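Local coordinates for protein pof8 (Schizosaccharomyces pombe, PDB 6U7V), which is represented here by its C-terminal xRRM domain, binds telomerase RNA ter1 and promotes ter1 assembly with the catalytic subunit trt1, at residues 18-23 with 119-124; 52-57 with 70-75; 89-94 with 108-113. One frame throughout, in Å; residues are numbered along the deposited sequence.

Interaction 1: 18-23 with 119-124; sequences TKNLLT and EEEKNY
With CG swung opposite the backbone N (chi1 -178°) and the rest of the chain extended, Glu121 spans the gap from its helix to the backbone of Asn20; Tyr124, one turn on, takes the same first torsion (179°), which sets its ring against Leu22. The backbone N-H of Asn20 donates a nearly straight bond to Glu121, N to OE2 2.8 Å, arriving almost in line with the CD-OE2 bond. Two waters extend the grip on OE2: one bridges it to Leu21 N and Thr18 O, the other to Leu22 N, which lies 2.9 Å from that water's oxygen. The second carboxylate oxygen, OE1, is joined through a further water to Asn20 OD1. One carboxylate thus ties the backbone just ahead of strand 22-26, the first strand of the RRM fold, to helix 118-128, the C-terminal helix that extends this fold in an xRRM. Beyond the polar cluster, Leu22 CD1 sits over a face of the Tyr124 ring, 3.5 Å from Tyr124 CG, in a CH-pi contact, while Leu22 CD2 lies 3.7 Å from Tyr124 CE1. Past the ring, the Tyr124 hydroxyl is hydrogen-bonded to Asp60, on the edge strand 58-60.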
loop_
_atom_site.group_PDB
_atom_site.type_symbol
_atom_site.label_atom_id
_atom_site.label_comp_id
_atom_site.label_asym_id
_atom_site.label_seq_id
_atom_site.Cartn_x
_atom_site.Cartn_y
_atom_site.Cartn_z
ATOM N N THR A 18 -16.417 -4.996 6.269
ATOM C CA THR A 18 -16.587 -4.348 4.959
ATOM C C THR A 18 -15.600 -5.019 4.002
ATOM O O THR A 18 -14.399 -5.005 4.254
ATOM C CB THR A 18 -16.411 -2.825 5.023
ATOM O OG1 THR A 18 -17.398 -2.308 5.940
ATOM C CG2 THR A 18 -16.598 -2.119 3.700
ATOM N N LYS A 19 -16.102 -5.572 2.917
ATOM C CA LYS A 19 -15.253 -6.274 1.939
ATOM C C LYS A 19 -14.441 -5.244 1.137
ATOM O O LYS A 19 -14.878 -4.112 0.894
ATOM C CB LYS A 19 -16.115 -7.072 0.964
ATOM C CG LYS A 19 -17.190 -7.931 1.616
ATOM C CD LYS A 19 -16.670 -9.050 2.452
ATOM C CE LYS A 19 -17.777 -9.950 2.999
ATOM N NZ LYS A 19 -18.249 -9.513 4.342
ATOM N N ASN A 20 -13.284 -5.734 0.691
ATOM C CA ASN A 20 -12.462 -5.074 -0.364
ATOM C C ASN A 20 -11.814 -3.778 0.135
ATOM O O ASN A 20 -11.582 -2.870 -0.681
ATOM C CB ASN A 20 -13.293 -4.831 -1.637
ATOM C CG ASN A 20 -13.811 -6.143 -2.183
ATOM O OD1 ASN A 20 -13.115 -7.142 -2.158
ATOM N ND2 ASN A 20 -15.083 -6.101 -2.581
ATOM N N LEU A 21 -11.447 -3.687 1.425
ATOM C CA LEU A 21 -10.732 -2.515 1.985
ATOM C C LEU A 21 -9.217 -2.683 1.988
ATOM O O LEU A 21 -8.569 -1.706 2.244
ATOM C CB LEU A 21 -11.173 -2.357 3.446
ATOM C CG LEU A 21 -12.616 -1.915 3.689
ATOM C CD1 LEU A 21 -12.857 -1.806 5.193
ATOM C CD2 LEU A 21 -12.924 -0.609 3.018
ATOM N N LEU A 22 -8.722 -3.880 1.823
ATOM C CA LEU A 22 -7.317 -4.219 2.164
ATOM C C LEU A 22 -6.455 -4.344 0.946
ATOM O O LEU A 22 -6.757 -5.128 0.078
ATOM C CB LEU A 22 -7.262 -5.524 2.940
ATOM C CG LEU A 22 -8.152 -5.674 4.173
ATOM C CD1 LEU A 22 -7.987 -7.051 4.758
ATOM C CD2 LEU A 22 -7.862 -4.613 5.199
ATOM N N THR A 23 -5.339 -3.627 0.951
ATOM C CA THR A 23 -4.289 -3.823 -0.072
ATOM C C THR A 23 -2.973 -4.224 0.534
ATOM O O THR A 23 -2.509 -3.495 1.426
ATOM C CB THR A 23 -4.072 -2.611 -0.973
ATOM O OG1 THR A 23 -3.617 -1.490 -0.211
ATOM C CG2 THR A 23 -5.339 -2.167 -1.670
ATOM N N GLU A 119 -9.971 -16.094 1.879
ATOM C CA GLU A 119 -9.614 -16.542 3.239
ATOM C C GLU A 119 -8.609 -15.574 3.893
ATOM O O GLU A 119 -8.674 -15.371 5.105
ATOM C CB GLU A 119 -9.113 -17.991 3.205
ATOM C CG GLU A 119 -10.214 -19.001 2.891
ATOM C CD GLU A 119 -11.377 -18.949 3.867
ATOM O OE1 GLU A 119 -11.100 -18.853 5.085
ATOM O OE2 GLU A 119 -12.547 -18.921 3.401
ATOM N N GLU A 120 -7.679 -15.036 3.105
ATOM C CA GLU A 120 -6.654 -14.074 3.590
ATOM C C GLU A 120 -7.344 -12.858 4.199
ATOM O O GLU A 120 -6.890 -12.415 5.269
ATOM C CB GLU A 120 -5.769 -13.617 2.439
ATOM C CG GLU A 120 -4.385 -14.218 2.471
ATOM C CD GLU A 120 -3.356 -13.192 2.040
ATOM O OE1 GLU A 120 -2.513 -12.806 2.878
ATOM O OE2 GLU A 120 -3.437 -12.742 0.875
ATOM N N GLU A 121 -8.366 -12.350 3.516
ATOM C CA GLU A 121 -9.188 -11.208 3.995
ATOM C C GLU A 121 -9.914 -11.621 5.264
ATOM O O GLU A 121 -9.945 -10.849 6.224
ATOM C CB GLU A 121 -10.128 -10.707 2.926
ATOM C CG GLU A 121 -10.969 -9.528 3.279
ATOM C CD GLU A 121 -11.846 -9.041 2.154
ATOM O OE1 GLU A 121 -12.363 -9.948 1.396
ATOM O OE2 GLU A 121 -12.113 -7.893 2.008
ATOM N N LYS A 122 -10.562 -12.791 5.252
ATOM C CA LYS A 122 -11.320 -13.191 6.460
ATOM C C LYS A 122 -10.360 -13.272 7.625
ATOM O O LYS A 122 -10.755 -12.801 8.712
ATOM C CB LYS A 122 -12.031 -14.528 6.216
ATOM C CG LYS A 122 -13.214 -14.423 5.291
ATOM C CD LYS A 122 -13.877 -15.784 5.023
ATOM C CE LYS A 122 -15.150 -15.630 4.217
ATOM N NZ LYS A 122 -15.537 -16.897 3.554
ATOM N N ASN A 123 -9.163 -13.793 7.442
ATOM C CA ASN A 123 -8.197 -14.018 8.528
ATOM C C ASN A 123 -7.709 -12.668 9.066
ATOM O O ASN A 123 -7.521 -12.534 10.286
ATOM C CB ASN A 123 -7.055 -14.924 8.091
ATOM C CG ASN A 123 -6.374 -15.545 9.297
ATOM O OD1 ASN A 123 -7.048 -16.074 10.181
ATOM N ND2 ASN A 123 -5.061 -15.422 9.376
ATOM N N TYR A 124 -7.535 -11.660 8.198
ATOM C CA TYR A 124 -7.143 -10.316 8.674
ATOM C C TYR A 124 -8.129 -9.837 9.731
ATOM O O TYR A 124 -7.733 -9.378 10.812
ATOM C CB TYR A 124 -7.126 -9.334 7.505
ATOM C CG TYR A 124 -6.758 -7.911 7.903
ATOM C CD1 TYR A 124 -7.724 -7.013 8.352
ATOM C CD2 TYR A 124 -5.442 -7.488 7.842
ATOM C CE1 TYR A 124 -7.408 -5.716 8.717
ATOM C CE2 TYR A 124 -5.110 -6.194 8.203
ATOM C CZ TYR A 124 -6.094 -5.322 8.624
ATOM O OH TYR A 124 -5.785 -4.030 8.946
HETATM O O HOH W 1 -11.815 -5.868 3.802
HETATM O O HOH W 2 -13.446 -9.554 -0.871
HETATM O O HOH W 3 -9.906 -6.404 0.995
#

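Interaction 2: 52-57 with 70-75; sequences IACEPM and IRWKTP
Glu55 O accepts a hydrogen bond from Lys73 N at 3.0 Å; the donor stands nearly in line with the carbonyl, although the angle at the hydrogen is a bent 144°. Next to it, Pro56 forms the centre of an inverse gamma turn and sets CB over one face of the Trp72 indole, toward the rim, in a CH-pi contact, with Pro56 CB 3.7 Å from Trp72 CZ3. Ile70 CG2 lies against the same indole face and also touches Pro56 CB, at 3.6 Å, so that the two apolar groups cover that face side by side. Cys54 meets the indole differently: SG lies at the edge, in the ring plane, 3.6 Å from Trp72 CZ3, a sulfur-aromatic contact. The packing joins the loop that follows helix 34-48 to strand 67-71 and the residues that follow it, where the RRM chain turns toward its second helix, 75-87. Trp72 is held at its other end by a hydrogen bond from NE1 to Thr23 of the first strand. Outward from this packing, Met57, present as selenomethionine, sets SE centrally above the Arg71 guanidinium, 3.9 Å from Arg71 CZ. The guanidinium is itself steadied by a bond in its own plane from Arg71 NH1 to Trp72 O, 2.9 Å long.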
loop_
_atom_site.group_PDB
_atom_site.type_symbol
_atom_site.label_atom_id
_atom_site.label_comp_id
_atom_site.label_asym_id
_atom_site.label_seq_id
_atom_site.Cartn_x
_atom_site.Cartn_y
_atom_site.Cartn_z
ATOM N N ILE A 52 -10.897 12.091 -5.166
ATOM C CA ILE A 52 -11.014 11.683 -3.732
ATOM C C ILE A 52 -9.630 11.748 -3.091
ATOM O O ILE A 52 -8.621 11.603 -3.768
ATOM C CB ILE A 52 -11.633 10.286 -3.544
ATOM C CG1 ILE A 52 -10.845 9.211 -4.288
ATOM C CG2 ILE A 52 -13.114 10.279 -3.910
ATOM C CD1 ILE A 52 -11.263 7.796 -3.945
ATOM N N ALA A 53 -9.630 12.010 -1.812
ATOM C CA ALA A 53 -8.410 12.157 -1.005
ATOM C C ALA A 53 -7.840 10.761 -0.747
ATOM O O ALA A 53 -8.545 9.755 -0.708
ATOM C CB ALA A 53 -8.752 12.876 0.265
ATOM N N CYS A 54 -6.556 10.685 -0.524
ATOM C CA CYS A 54 -5.905 9.432 -0.109
ATOM C C CYS A 54 -6.211 9.204 1.360
ATOM O O CYS A 54 -5.798 9.963 2.158
ATOM C CB CYS A 54 -4.415 9.528 -0.333
ATOM S SG CYS A 54 -3.529 8.007 0.031
ATOM N N GLU A 55 -6.931 8.136 1.682
ATOM C CA GLU A 55 -7.353 7.885 3.095
ATOM C C GLU A 55 -7.003 6.460 3.474
ATOM O O GLU A 55 -7.889 5.604 3.557
ATOM C CB GLU A 55 -8.824 8.287 3.289
ATOM C CG GLU A 55 -9.000 9.787 3.044
ATOM C CD GLU A 55 -10.284 10.504 3.436
ATOM O OE1 GLU A 55 -11.277 10.390 2.676
ATOM O OE2 GLU A 55 -10.276 11.217 4.454
ATOM N N PRO A 56 -5.698 6.187 3.745
ATOM C CA PRO A 56 -5.234 4.904 4.212
ATOM C C PRO A 56 -5.402 4.892 5.723
ATOM O O PRO A 56 -4.474 5.260 6.451
ATOM C CB PRO A 56 -3.755 4.871 3.854
ATOM C CG PRO A 56 -3.342 6.317 3.848
ATOM C CD PRO A 56 -4.591 7.144 3.577
HETATM N N MSE A 57 -6.548 4.469 6.205
HETATM C CA MSE A 57 -6.908 4.705 7.580
HETATM C C MSE A 57 -5.934 3.989 8.511
HETATM O O MSE A 57 -5.533 4.572 9.527
HETATM C CB MSE A 57 -8.312 4.163 7.791
HETATM C CG MSE A 57 -8.792 4.430 9.230
HETATM SE SE MSE A 57 -10.479 3.665 9.632
HETATM C CE MSE A 57 -11.327 4.625 8.516
ATOM N N ILE A 70 -2.571 -2.291 4.043
ATOM C CA ILE A 70 -3.296 -1.039 4.191
ATOM C C ILE A 70 -4.795 -1.298 4.320
ATOM O O ILE A 70 -5.327 -1.982 3.418
ATOM C CB ILE A 70 -3.063 -0.081 3.001
ATOM C CG1 ILE A 70 -1.604 -0.063 2.518
ATOM C CG2 ILE A 70 -3.556 1.310 3.289
ATOM C CD1 ILE A 70 -0.564 0.287 3.581
ATOM N N ARG A 71 -5.385 -0.732 5.357
ATOM C CA ARG A 71 -6.851 -0.774 5.511
ATOM C C ARG A 71 -7.334 0.577 5.068
ATOM O O ARG A 71 -7.138 1.600 5.773
ATOM C CB ARG A 71 -7.195 -1.105 6.955
ATOM C CG ARG A 71 -8.680 -1.314 7.270
ATOM C CD ARG A 71 -9.490 -0.046 7.304
ATOM N NE ARG A 71 -10.716 -0.199 8.111
ATOM C CZ ARG A 71 -11.819 0.479 7.918
ATOM N NH1 ARG A 71 -12.068 1.224 6.861
ATOM N NH2 ARG A 71 -12.786 0.301 8.824
ATOM N N TRP A 72 -7.951 0.647 3.897
ATOM C CA TRP A 72 -8.399 1.909 3.299
ATOM C C TRP A 72 -9.736 2.327 3.919
ATOM O O TRP A 72 -10.468 1.437 4.436
ATOM C CB TRP A 72 -8.496 1.771 1.761
ATOM C CG TRP A 72 -7.144 1.633 1.127
ATOM C CD1 TRP A 72 -6.481 0.480 0.823
ATOM C CD2 TRP A 72 -6.292 2.717 0.786
ATOM N NE1 TRP A 72 -5.233 0.787 0.293
ATOM C CE2 TRP A 72 -5.110 2.135 0.288
ATOM C CE3 TRP A 72 -6.394 4.088 0.896
ATOM C CZ2 TRP A 72 -4.047 2.948 -0.149
ATOM C CZ3 TRP A 72 -5.343 4.875 0.470
ATOM C CH2 TRP A 72 -4.170 4.299 -0.066
ATOM N N LYS A 73 -10.097 3.584 3.811
ATOM C CA LYS A 73 -11.375 4.059 4.395
ATOM C C LYS A 73 -12.512 3.367 3.674
ATOM O O LYS A 73 -13.530 3.001 4.348
ATOM C CB LYS A 73 -11.445 5.568 4.282
ATOM C CG LYS A 73 -12.677 6.125 4.968
ATOM C CD LYS A 73 -12.579 7.598 5.154
ATOM C CE LYS A 73 -13.738 8.162 5.960
ATOM N NZ LYS A 73 -13.624 9.629 6.137
ATOM N N THR A 74 -12.441 3.227 2.351
ATOM C CA THR A 74 -13.532 2.718 1.506
ATOM C C THR A 74 -12.963 1.790 0.462
ATOM O O THR A 74 -11.784 1.895 0.060
ATOM C CB THR A 74 -14.408 3.800 0.845
ATOM O OG1 THR A 74 -13.629 4.352 -0.237
ATOM C CG2 THR A 74 -14.880 4.891 1.763
ATOM N N PRO A 75 -13.787 0.927 -0.137
ATOM C CA PRO A 75 -13.351 0.088 -1.246
ATOM C C PRO A 75 -12.863 0.919 -2.443
ATOM O O PRO A 75 -11.900 0.483 -3.111
ATOM C CB PRO A 75 -14.597 -0.707 -1.602
ATOM C CG PRO A 75 -15.292 -0.827 -0.241
ATOM C CD PRO A 75 -15.130 0.508 0.401
#

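Interaction 3: 89-94 with 108-113; sequences ERKQNS and RPFLIA
Arg108 opens the contact by reaching back to the carbonyl of Gln92: its chain bends at chi2 (-73°) and again at chi3 (-54°), which curls the guanidinium round so that NE donates to Gln92 O at 2.7 Å. NH2 of Arg108 adds a weak bond to the same oxygen and another weak one to Asn27 O. The carbonyl of Arg108 is used too, by the ammonium of Lys91, whose NZ lies 2.8 Å from Arg108 O and approaches nearly end-on to the carbonyl. Pro109 contributes its carbonyl oxygen, linked through a water to Gln92 N, and this oxygen also lies 3.6 Å from Lys91 CG. These residues are the two limbs of the long excursion that in this RRM separates helix 75-87 from strand 112-115. At Phe110 the extended Lys91 chain crosses the ring face: CE stands 3.5 Å from the ring centroid in a CH-pi contact, and Lys91 NZ, 4.5 Å from the centroid and over the same face, makes a cation-pi contact. Glu89 lies alongside this ring, Glu89 CB 3.6 Å from Phe110 CE1. Replacing Lys91 with an alanine would probably bare the ring face that Lys91 covers and leave Arg108 O without its ammonium donor. Leu111 N then donates to Arg90 O at 2.8 Å, a backbone bond just before the strand begins, and Leu111 CD1 rests 3.8 Å from Arg90 CB. A second water, between Arg90 N and Leu111 O, closes the backbone pairing here, and beyond it the side chain of Leu111 packs on Phe85 of helix 75-87.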
loop_
_atom_site.group_PDB
_atom_site.type_symbol
_atom_site.label_atom_id
_atom_site.label_comp_id
_atom_site.label_asym_id
_atom_site.label_seq_id
_atom_site.Cartn_x
_atom_site.Cartn_y
_atom_site.Cartn_z
ATOM N N GLU A 89 5.056 2.858 -12.603
ATOM C CA GLU A 89 6.301 2.196 -12.170
ATOM C C GLU A 89 6.892 2.969 -11.020
ATOM O O GLU A 89 7.139 4.211 -11.146
ATOM C CB GLU A 89 7.370 2.246 -13.255
ATOM C CG GLU A 89 7.112 1.276 -14.378
ATOM C CD GLU A 89 8.120 1.272 -15.505
ATOM O OE1 GLU A 89 8.940 2.203 -15.584
ATOM O OE2 GLU A 89 7.965 0.367 -16.371
ATOM N N ARG A 90 6.947 2.377 -9.849
ATOM C CA ARG A 90 7.521 3.061 -8.663
ATOM C C ARG A 90 8.508 2.092 -7.998
ATOM O O ARG A 90 8.189 0.895 -7.934
ATOM C CB ARG A 90 6.425 3.515 -7.683
ATOM C CG ARG A 90 5.333 4.459 -8.191
ATOM C CD ARG A 90 5.833 5.896 -8.159
ATOM N NE ARG A 90 4.905 6.815 -8.813
ATOM C CZ ARG A 90 5.178 8.064 -9.202
ATOM N NH1 ARG A 90 6.335 8.600 -8.903
ATOM N NH2 ARG A 90 4.284 8.745 -9.883
ATOM N N LYS A 91 9.623 2.592 -7.479
ATOM C CA LYS A 91 10.575 1.821 -6.695
ATOM C C LYS A 91 11.054 2.706 -5.594
ATOM O O LYS A 91 11.493 3.818 -5.867
ATOM C CB LYS A 91 11.793 1.449 -7.578
ATOM C CG LYS A 91 11.515 0.600 -8.820
ATOM C CD LYS A 91 12.819 0.130 -9.497
ATOM C CE LYS A 91 12.596 -0.960 -10.521
ATOM N NZ LYS A 91 13.890 -1.611 -10.823
ATOM N N GLN A 92 10.960 2.218 -4.370
ATOM C CA GLN A 92 11.379 3.007 -3.243
ATOM C C GLN A 92 12.886 2.849 -3.115
ATOM O O GLN A 92 13.291 1.680 -2.801
ATOM C CB GLN A 92 10.525 2.514 -2.059
ATOM C CG GLN A 92 10.603 3.515 -0.979
ATOM C CD GLN A 92 9.964 3.118 0.302
ATOM O OE1 GLN A 92 9.801 1.953 0.629
ATOM N NE2 GLN A 92 9.722 4.130 1.084
ATOM N N ASN A 93 13.649 3.890 -3.334
ATOM C CA ASN A 93 15.120 3.952 -3.494
ATOM C C ASN A 93 15.797 3.809 -2.131
ATOM O O ASN A 93 16.877 3.167 -2.045
ATOM C CB ASN A 93 15.567 5.160 -4.299
ATOM C CG ASN A 93 15.018 5.125 -5.711
ATOM O OD1 ASN A 93 14.157 5.968 -6.116
ATOM N ND2 ASN A 93 15.456 4.084 -6.422
ATOM N N SER A 94 15.182 4.327 -1.085
ATOM C CA SER A 94 15.835 4.491 0.232
ATOM C C SER A 94 14.719 4.410 1.234
ATOM O O SER A 94 13.552 4.422 0.873
ATOM C CB SER A 94 16.578 5.745 0.342
ATOM O OG SER A 94 15.716 6.864 0.375
ATOM N N ARG A 108 16.519 -2.468 -7.004
ATOM C CA ARG A 108 15.235 -2.426 -6.261
ATOM C C ARG A 108 14.145 -3.034 -7.142
ATOM O O ARG A 108 14.087 -2.737 -8.320
ATOM C CB ARG A 108 14.968 -0.976 -5.842
ATOM C CG ARG A 108 16.026 -0.400 -4.902
ATOM C CD ARG A 108 16.036 -0.909 -3.464
ATOM N NE ARG A 108 14.673 -0.686 -2.970
ATOM C CZ ARG A 108 13.907 -1.569 -2.342
ATOM N NH1 ARG A 108 14.433 -2.664 -1.830
ATOM N NH2 ARG A 108 12.640 -1.254 -2.076
ATOM N N PRO A 109 13.203 -3.867 -6.634
ATOM C CA PRO A 109 12.037 -4.313 -7.408
ATOM C C PRO A 109 10.937 -3.240 -7.498
ATOM O O PRO A 109 11.041 -2.264 -6.693
ATOM C CB PRO A 109 11.474 -5.498 -6.604
ATOM C CG PRO A 109 12.478 -5.738 -5.516
ATOM C CD PRO A 109 13.209 -4.439 -5.278
ATOM N N PHE A 110 9.960 -3.392 -8.395
ATOM C CA PHE A 110 8.822 -2.434 -8.514
ATOM C C PHE A 110 7.860 -2.654 -7.366
ATOM O O PHE A 110 7.542 -3.785 -6.982
ATOM C CB PHE A 110 8.049 -2.514 -9.829
ATOM C CG PHE A 110 8.843 -2.075 -11.040
ATOM C CD1 PHE A 110 9.030 -0.747 -11.295
ATOM C CD2 PHE A 110 9.440 -2.998 -11.884
ATOM C CE1 PHE A 110 9.756 -0.327 -12.405
ATOM C CE2 PHE A 110 10.159 -2.584 -13.000
ATOM C CZ PHE A 110 10.347 -1.245 -13.236
ATOM N N LEU A 111 7.404 -1.565 -6.766
ATOM C CA LEU A 111 6.297 -1.599 -5.795
ATOM C C LEU A 111 5.069 -2.211 -6.454
ATOM O O LEU A 111 4.712 -1.910 -7.592
ATOM C CB LEU A 111 5.977 -0.191 -5.294
ATOM C CG LEU A 111 7.035 0.355 -4.377
ATOM C CD1 LEU A 111 6.905 1.848 -4.297
ATOM C CD2 LEU A 111 6.917 -0.262 -3.001
ATOM N N ILE A 112 4.379 -3.062 -5.709
ATOM C CA ILE A 112 3.197 -3.819 -6.172
ATOM C C ILE A 112 2.072 -3.629 -5.142
ATOM O O ILE A 112 2.387 -3.682 -3.932
ATOM C CB ILE A 112 3.526 -5.313 -6.324
ATOM C CG1 ILE A 112 4.400 -5.601 -7.542
ATOM C CG2 ILE A 112 2.267 -6.165 -6.333
ATOM C CD1 ILE A 112 5.020 -6.990 -7.549
ATOM N N ALA A 113 0.832 -3.433 -5.536
ATOM C CA ALA A 113 -0.328 -3.356 -4.621
ATOM C C ALA A 113 -1.299 -4.443 -5.058
ATOM O O ALA A 113 -1.652 -4.506 -6.265
ATOM C CB ALA A 113 -0.964 -1.997 -4.582
HETATM O O HOH W 4 5.130 0.227 -9.319
HETATM O O HOH W 5 10.625 -0.701 -4.359
#

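From the N terminus, the chain first enters residues 18-23, whose contact with 119-124 is made only at the far end of the domain, so interaction 1 closes a loop holding nearly the whole fold. Interactions 2 and 3 are nested inside it, one after the other: interaction 2 closes a short loop that holds strand 58-60 and most of strand 67-71, and interaction 3 closes the next, before strand 112-115. None cross. Interactions 1 and 2 touch where Thr23 of strand 22-26 meets Ile70 of strand 67-71 and the nearby Trp72. Interaction 3 lies across the chain's centre from both, its centre about 23 Å from that of interaction 1, yet it leads into the same antiparallel sheet.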